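Local coordinates for putative amino acid binding protein (Streptococcus mutans, PDB 4C0R) that probably serves as the extracellular solute-binding protein of a cystine ABC importer, capturing glutathione for uptake into the cell, at residues Y82-P96 with K180-F194. Sequence-based numbering, arbitrary orientation.
Sequences YSNPTASNPLVLVVP and KVIDLPSDQKPYVYF
P85 lays its pyrrolidine ring alongside Y191 and Y193, its CB in the angle between them, 3.6 Å from both CD2 of Y191 and CE2 of Y193; a compact, rigid ring suits such a niche. Y82 meets the far side of this group, turning the edge of its ring onto a face of Y193 in a T-shaped stack with planes at 85°. S83 is small enough to sit beside the F194 ring, and its OG, held between backbone N and carbonyl carbon (chi1 70°), accepts a 3.0 Å bond from F194 N while donating to N84 O. Next, the slim A87 accommodates the V192 methyl CG2. At the bend, P190 CG packs 3.7 Å from P90 CA, while N89 N bonds to P190 O.

Beyond the bend, antiparallel pairing resumes with L184 N to L91 O and continues with L93 N to I182 O at 2.8 Å. L184 dips CD1 over the backbone at V92 C, and the beta-branched V92 and V181 mesh on one face. On the other, the extended lysine chain of K180 lays CE 3.6 Å from V95 CG2, using its aliphatic length as apolar cover. D183 flanks V92, its carboxylate salt-bridged to K164. Segment 82-96, broken at N89 and P90, thus pairs with 191-194 in one lobe and 180-183 in the other, the two crossing connections consistent with the interlobe hinge of a family 3 extracellular solute-binding protein, with V192 near the bound glutathione disulfide.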
loop_
_atom_site.group_PDB
_atom_site.type_symbol
_atom_site.label_atom_id
_atom_site.label_comp_id
_atom_site.label_asym_id
_atom_site.label_seq_id
_atom_site.Cartn_x
_atom_site.Cartn_y
_atom_site.Cartn_z
ATOM N N TYR A 82 -6.957 12.620 -3.855
ATOM C CA TYR A 82 -5.653 11.958 -4.035
ATOM C C TYR A 82 -4.519 12.997 -4.162
ATOM O O TYR A 82 -4.638 14.024 -4.858
ATOM C CB TYR A 82 -5.679 11.078 -5.253
ATOM C CG TYR A 82 -6.201 9.719 -4.979
ATOM C CD1 TYR A 82 -7.548 9.451 -4.848
ATOM C CD2 TYR A 82 -5.312 8.647 -4.878
ATOM C CE1 TYR A 82 -8.020 8.186 -4.576
ATOM C CE2 TYR A 82 -5.765 7.376 -4.589
ATOM C CZ TYR A 82 -7.119 7.146 -4.463
ATOM O OH TYR A 82 -7.529 5.865 -4.208
ATOM N N SER A 83 -3.394 12.733 -3.536
ATOM C CA SER A 83 -2.193 13.486 -3.825
ATOM C C SER A 83 -1.602 13.053 -5.176
ATOM O O SER A 83 -2.090 12.122 -5.808
ATOM C CB SER A 83 -1.142 13.232 -2.753
ATOM O OG SER A 83 -0.638 11.923 -2.836
ATOM N N ASN A 84 -0.530 13.726 -5.575
ATOM C CA ASN A 84 0.285 13.205 -6.640
ATOM C C ASN A 84 0.927 11.920 -6.122
ATOM O O ASN A 84 1.025 11.677 -4.906
ATOM C CB ASN A 84 1.294 14.250 -7.047
ATOM C CG ASN A 84 0.609 15.427 -7.760
ATOM O OD1 ASN A 84 -0.447 15.256 -8.404
ATOM N ND2 ASN A 84 1.171 16.593 -7.605
ATOM N N PRO A 85 1.286 11.045 -7.047
ATOM C CA PRO A 85 1.774 9.746 -6.608
ATOM C C PRO A 85 3.112 9.887 -5.890
ATOM O O PRO A 85 3.895 10.808 -6.185
ATOM C CB PRO A 85 1.944 8.958 -7.929
ATOM C CG PRO A 85 2.118 10.002 -8.931
ATOM C CD PRO A 85 1.296 11.196 -8.513
ATOM N N THR A 86 3.351 8.971 -4.961
ATOM C CA THR A 86 4.609 8.979 -4.211
ATOM C C THR A 86 5.541 7.798 -4.501
ATOM O O THR A 86 6.742 7.852 -4.215
ATOM C CB THR A 86 4.326 9.020 -2.720
ATOM O OG1 THR A 86 3.695 7.800 -2.363
ATOM C CG2 THR A 86 3.486 10.230 -2.345
ATOM N N ALA A 87 5.055 6.738 -5.111
ATOM C CA ALA A 87 5.878 5.582 -5.417
ATOM C C ALA A 87 5.154 4.741 -6.437
ATOM O O ALA A 87 3.942 4.872 -6.612
ATOM C CB ALA A 87 6.126 4.739 -4.157
ATOM N N SER A 88 5.909 3.895 -7.120
ATOM C CA SER A 88 5.426 2.916 -8.061
ATOM C C SER A 88 5.742 1.529 -7.540
ATOM O O SER A 88 6.907 1.213 -7.242
ATOM C CB SER A 88 6.029 3.179 -9.451
ATOM O OG SER A 88 5.393 2.329 -10.404
ATOM N N ASN A 89 4.741 0.665 -7.446
ATOM C CA ASN A 89 4.855 -0.566 -6.702
ATOM C C ASN A 89 4.029 -1.665 -7.343
ATOM O O ASN A 89 2.845 -1.873 -7.020
ATOM C CB ASN A 89 4.370 -0.299 -5.303
ATOM C CG ASN A 89 4.745 -1.350 -4.306
ATOM O OD1 ASN A 89 5.420 -2.318 -4.630
ATOM N ND2 ASN A 89 4.336 -1.142 -3.059
ATOM N N PRO A 90 4.628 -2.407 -8.308
ATOM C CA PRO A 90 3.815 -3.338 -9.051
ATOM C C PRO A 90 3.493 -4.605 -8.294
ATOM O O PRO A 90 4.103 -4.919 -7.286
ATOM C CB PRO A 90 4.689 -3.651 -10.280
ATOM C CG PRO A 90 6.031 -3.554 -9.805
ATOM C CD PRO A 90 6.023 -2.399 -8.767
ATOM N N LEU A 91 2.484 -5.334 -8.778
ATOM C CA LEU A 91 2.060 -6.521 -8.095
ATOM C C LEU A 91 2.895 -7.725 -8.424
ATOM O O LEU A 91 3.416 -7.884 -9.550
ATOM C CB LEU A 91 0.603 -6.882 -8.423
ATOM C CG LEU A 91 -0.410 -5.922 -7.881
ATOM C CD1 LEU A 91 -1.785 -6.346 -8.416
ATOM C CD2 LEU A 91 -0.384 -5.950 -6.384
ATOM N N VAL A 92 2.959 -8.608 -7.449
ATOM C CA VAL A 92 3.544 -9.946 -7.619
ATOM C C VAL A 92 2.631 -11.038 -7.018
ATOM O O VAL A 92 1.760 -10.787 -6.193
ATOM C CB VAL A 92 4.929 -10.096 -6.988
ATOM C CG1 VAL A 92 5.877 -9.181 -7.628
ATOM C CG2 VAL A 92 4.871 -9.869 -5.434
ATOM N N LEU A 93 2.850 -12.256 -7.493
ATOM C CA LEU A 93 2.297 -13.444 -6.979
ATOM C C LEU A 93 3.378 -14.079 -6.108
ATOM O O LEU A 93 4.480 -14.336 -6.570
ATOM C CB LEU A 93 2.006 -14.330 -8.200
ATOM C CG LEU A 93 1.285 -15.630 -8.202
ATOM C CD1 LEU A 93 0.027 -15.618 -7.347
ATOM C CD2 LEU A 93 0.953 -15.935 -9.667
ATOM N N VAL A 94 3.081 -14.308 -4.844
ATOM C CA VAL A 94 3.962 -14.963 -3.917
ATOM C C VAL A 94 3.520 -16.429 -3.804
ATOM O O VAL A 94 2.381 -16.708 -3.471
ATOM C CB VAL A 94 3.864 -14.351 -2.514
ATOM C CG1 VAL A 94 4.812 -15.044 -1.554
ATOM C CG2 VAL A 94 4.142 -12.834 -2.590
ATOM N N VAL A 95 4.439 -17.329 -4.102
ATOM C CA VAL A 95 4.187 -18.763 -4.106
ATOM C C VAL A 95 5.431 -19.474 -3.624
ATOM O O VAL A 95 6.530 -18.918 -3.642
ATOM C CB VAL A 95 3.881 -19.310 -5.545
ATOM C CG1 VAL A 95 2.561 -18.715 -6.110
ATOM C CG2 VAL A 95 5.060 -19.055 -6.464
ATOM N N PRO A 96 5.260 -20.723 -3.172
ATOM C CA PRO A 96 6.430 -21.534 -2.854
ATOM C C PRO A 96 7.298 -21.698 -4.078
ATOM O O PRO A 96 6.843 -21.721 -5.202
ATOM C CB PRO A 96 5.792 -22.877 -2.455
ATOM C CG PRO A 96 4.432 -22.537 -2.016
ATOM C CD PRO A 96 4.000 -21.439 -2.958
ATOM N N LYS A 180 9.017 -17.519 -3.429
ATOM C CA LYS A 180 9.493 -16.647 -4.480
ATOM C C LYS A 180 8.369 -15.701 -4.900
ATOM O O LYS A 180 7.209 -15.870 -4.512
ATOM C CB LYS A 180 9.941 -17.460 -5.675
ATOM C CG LYS A 180 8.836 -18.264 -6.301
ATOM C CD LYS A 180 9.303 -18.918 -7.576
ATOM C CE LYS A 180 8.164 -19.668 -8.217
ATOM N NZ LYS A 180 8.595 -20.302 -9.506
ATOM N N VAL A 181 8.736 -14.703 -5.690
ATOM C CA VAL A 181 7.799 -13.784 -6.255
ATOM C C VAL A 181 7.830 -13.862 -7.780
ATOM O O VAL A 181 8.875 -14.094 -8.399
ATOM C CB VAL A 181 7.976 -12.310 -5.738
ATOM C CG1 VAL A 181 8.093 -12.263 -4.214
ATOM C CG2 VAL A 181 9.073 -11.591 -6.404
ATOM N N ILE A 182 6.636 -13.758 -8.354
ATOM C CA ILE A 182 6.414 -13.740 -9.777
ATOM C C ILE A 182 5.780 -12.407 -10.144
ATOM O O ILE A 182 4.701 -12.077 -9.651
ATOM C CB ILE A 182 5.468 -14.902 -10.224
ATOM C CG1 ILE A 182 6.121 -16.254 -9.889
ATOM C CG2 ILE A 182 5.095 -14.785 -11.722
ATOM C CD1 ILE A 182 5.121 -17.407 -9.994
ATOM N N ASP A 183 6.378 -11.677 -11.081
ATOM C CA ASP A 183 5.801 -10.410 -11.540
ATOM C C ASP A 183 4.531 -10.636 -12.310
ATOM O O ASP A 183 4.450 -11.528 -13.163
ATOM C CB ASP A 183 6.780 -9.615 -12.445
ATOM C CG ASP A 183 8.014 -9.197 -11.730
ATOM O OD1 ASP A 183 7.965 -8.680 -10.591
ATOM O OD2 ASP A 183 9.093 -9.392 -12.321
ATOM N N LEU A 184 3.540 -9.798 -12.034
ATOM C CA LEU A 184 2.237 -9.824 -12.671
ATOM C C LEU A 184 2.043 -8.627 -13.592
ATOM O O LEU A 184 2.666 -7.609 -13.434
ATOM C CB LEU A 184 1.110 -9.777 -11.618
ATOM C CG LEU A 184 1.019 -11.022 -10.751
ATOM C CD1 LEU A 184 -0.002 -10.813 -9.649
ATOM C CD2 LEU A 184 0.642 -12.241 -11.571
ATOM N N PRO A 185 1.137 -8.771 -14.545
ATOM C CA PRO A 185 0.802 -7.607 -15.386
ATOM C C PRO A 185 0.260 -6.436 -14.568
ATOM O O PRO A 185 -0.310 -6.649 -13.499
ATOM C CB PRO A 185 -0.247 -8.167 -16.354
ATOM C CG PRO A 185 -0.094 -9.651 -16.299
ATOM C CD PRO A 185 0.403 -9.987 -14.930
ATOM N N SER A 186 0.458 -5.200 -15.035
ATOM C CA SER A 186 -0.161 -4.021 -14.385
ATOM C C SER A 186 -1.174 -3.415 -15.354
ATOM O O SER A 186 -0.784 -3.050 -16.475
ATOM C CB SER A 186 0.892 -2.918 -14.070
ATOM O OG SER A 186 1.792 -3.245 -12.993
ATOM N N ASP A 187 -2.440 -3.256 -14.938
ATOM C CA ASP A 187 -3.468 -2.676 -15.831
ATOM C C ASP A 187 -3.234 -1.184 -16.084
ATOM O O ASP A 187 -3.638 -0.636 -17.119
ATOM C CB ASP A 187 -4.909 -2.843 -15.270
ATOM C CG ASP A 187 -5.297 -4.284 -15.037
ATOM O OD1 ASP A 187 -4.538 -5.215 -15.436
ATOM O OD2 ASP A 187 -6.382 -4.480 -14.426
ATOM N N GLN A 188 -2.612 -0.532 -15.106
ATOM C CA GLN A 188 -2.302 0.888 -15.153
ATOM C C GLN A 188 -1.012 1.045 -14.364
ATOM O O GLN A 188 -0.612 0.101 -13.684
ATOM C CB GLN A 188 -3.404 1.690 -14.457
ATOM N N LYS A 189 -0.372 2.204 -14.435
ATOM C CA LYS A 189 0.829 2.382 -13.610
ATOM C C LYS A 189 0.453 2.158 -12.141
ATOM O O LYS A 189 -0.536 2.730 -11.633
ATOM C CB LYS A 189 1.422 3.775 -13.784
ATOM C CG LYS A 189 1.876 4.012 -15.207
ATOM C CD LYS A 189 2.514 5.360 -15.389
ATOM C CE LYS A 189 2.889 5.549 -16.867
ATOM N NZ LYS A 189 3.705 6.787 -16.978
ATOM N N PRO A 190 1.263 1.365 -11.433
ATOM C CA PRO A 190 0.875 0.881 -10.094
ATOM C C PRO A 190 1.290 1.856 -8.981
ATOM O O PRO A 190 2.049 1.508 -8.091
ATOM C CB PRO A 190 1.655 -0.435 -9.979
ATOM C CG PRO A 190 2.850 -0.199 -10.811
ATOM C CD PRO A 190 2.418 0.633 -11.961
ATOM N N TYR A 191 0.779 3.061 -9.059
ATOM C CA TYR A 191 1.196 4.098 -8.169
ATOM C C TYR A 191 0.519 3.982 -6.812
ATOM O O TYR A 191 -0.579 3.412 -6.688
ATOM C CB TYR A 191 0.925 5.458 -8.778
ATOM C CG TYR A 191 1.785 5.867 -9.977
ATOM C CD1 TYR A 191 2.984 5.290 -10.205
ATOM C CD2 TYR A 191 1.385 6.904 -10.800
ATOM C CE1 TYR A 191 3.795 5.709 -11.291
ATOM C CE2 TYR A 191 2.185 7.350 -11.820
ATOM C CZ TYR A 191 3.389 6.753 -12.039
ATOM O OH TYR A 191 4.213 7.203 -13.091
ATOM N N VAL A 192 1.143 4.562 -5.803
ATOM C CA VAL A 192 0.485 4.679 -4.517
ATOM C C VAL A 192 0.545 6.148 -4.089
ATOM O O VAL A 192 1.357 6.948 -4.647
ATOM C CB VAL A 192 1.031 3.776 -3.522
ATOM C CG1 VAL A 192 0.686 2.271 -3.895
ATOM C CG2 VAL A 192 2.491 4.040 -3.361
ATOM N N TYR A 193 -0.323 6.531 -3.159
ATOM C CA TYR A 193 -0.668 7.936 -2.954
ATOM C C TYR A 193 -1.050 8.207 -1.527
ATOM O O TYR A 193 -1.444 7.250 -0.833
ATOM C CB TYR A 193 -1.987 8.213 -3.702
ATOM C CG TYR A 193 -1.957 7.994 -5.186
ATOM C CD1 TYR A 193 -2.170 6.733 -5.757
ATOM C CD2 TYR A 193 -1.706 9.054 -6.015
ATOM C CE1 TYR A 193 -2.142 6.551 -7.149
ATOM C CE2 TYR A 193 -1.636 8.885 -7.395
ATOM C CZ TYR A 193 -1.888 7.659 -7.959
ATOM O OH TYR A 193 -1.840 7.527 -9.335
ATOM N N PHE A 194 -1.043 9.460 -1.132
ATOM C CA PHE A 194 -1.801 9.907 0.034
ATOM C C PHE A 194 -3.222 10.163 -0.411
ATOM O O PHE A 194 -3.454 10.610 -1.540
ATOM C CB PHE A 194 -1.256 11.209 0.585
ATOM C CG PHE A 194 0.129 11.083 1.180
ATOM C CD1 PHE A 194 0.328 10.379 2.360
ATOM C CD2 PHE A 194 1.226 11.666 0.559
ATOM C CE1 PHE A 194 1.595 10.271 2.914
ATOM C CE2 PHE A 194 2.505 11.561 1.136
ATOM C CZ PHE A 194 2.666 10.877 2.298
HETATM O O HOH W 1 5.849 -6.860 -10.628
HETATM O O HOH W 2 0.959 -4.649 -11.147
#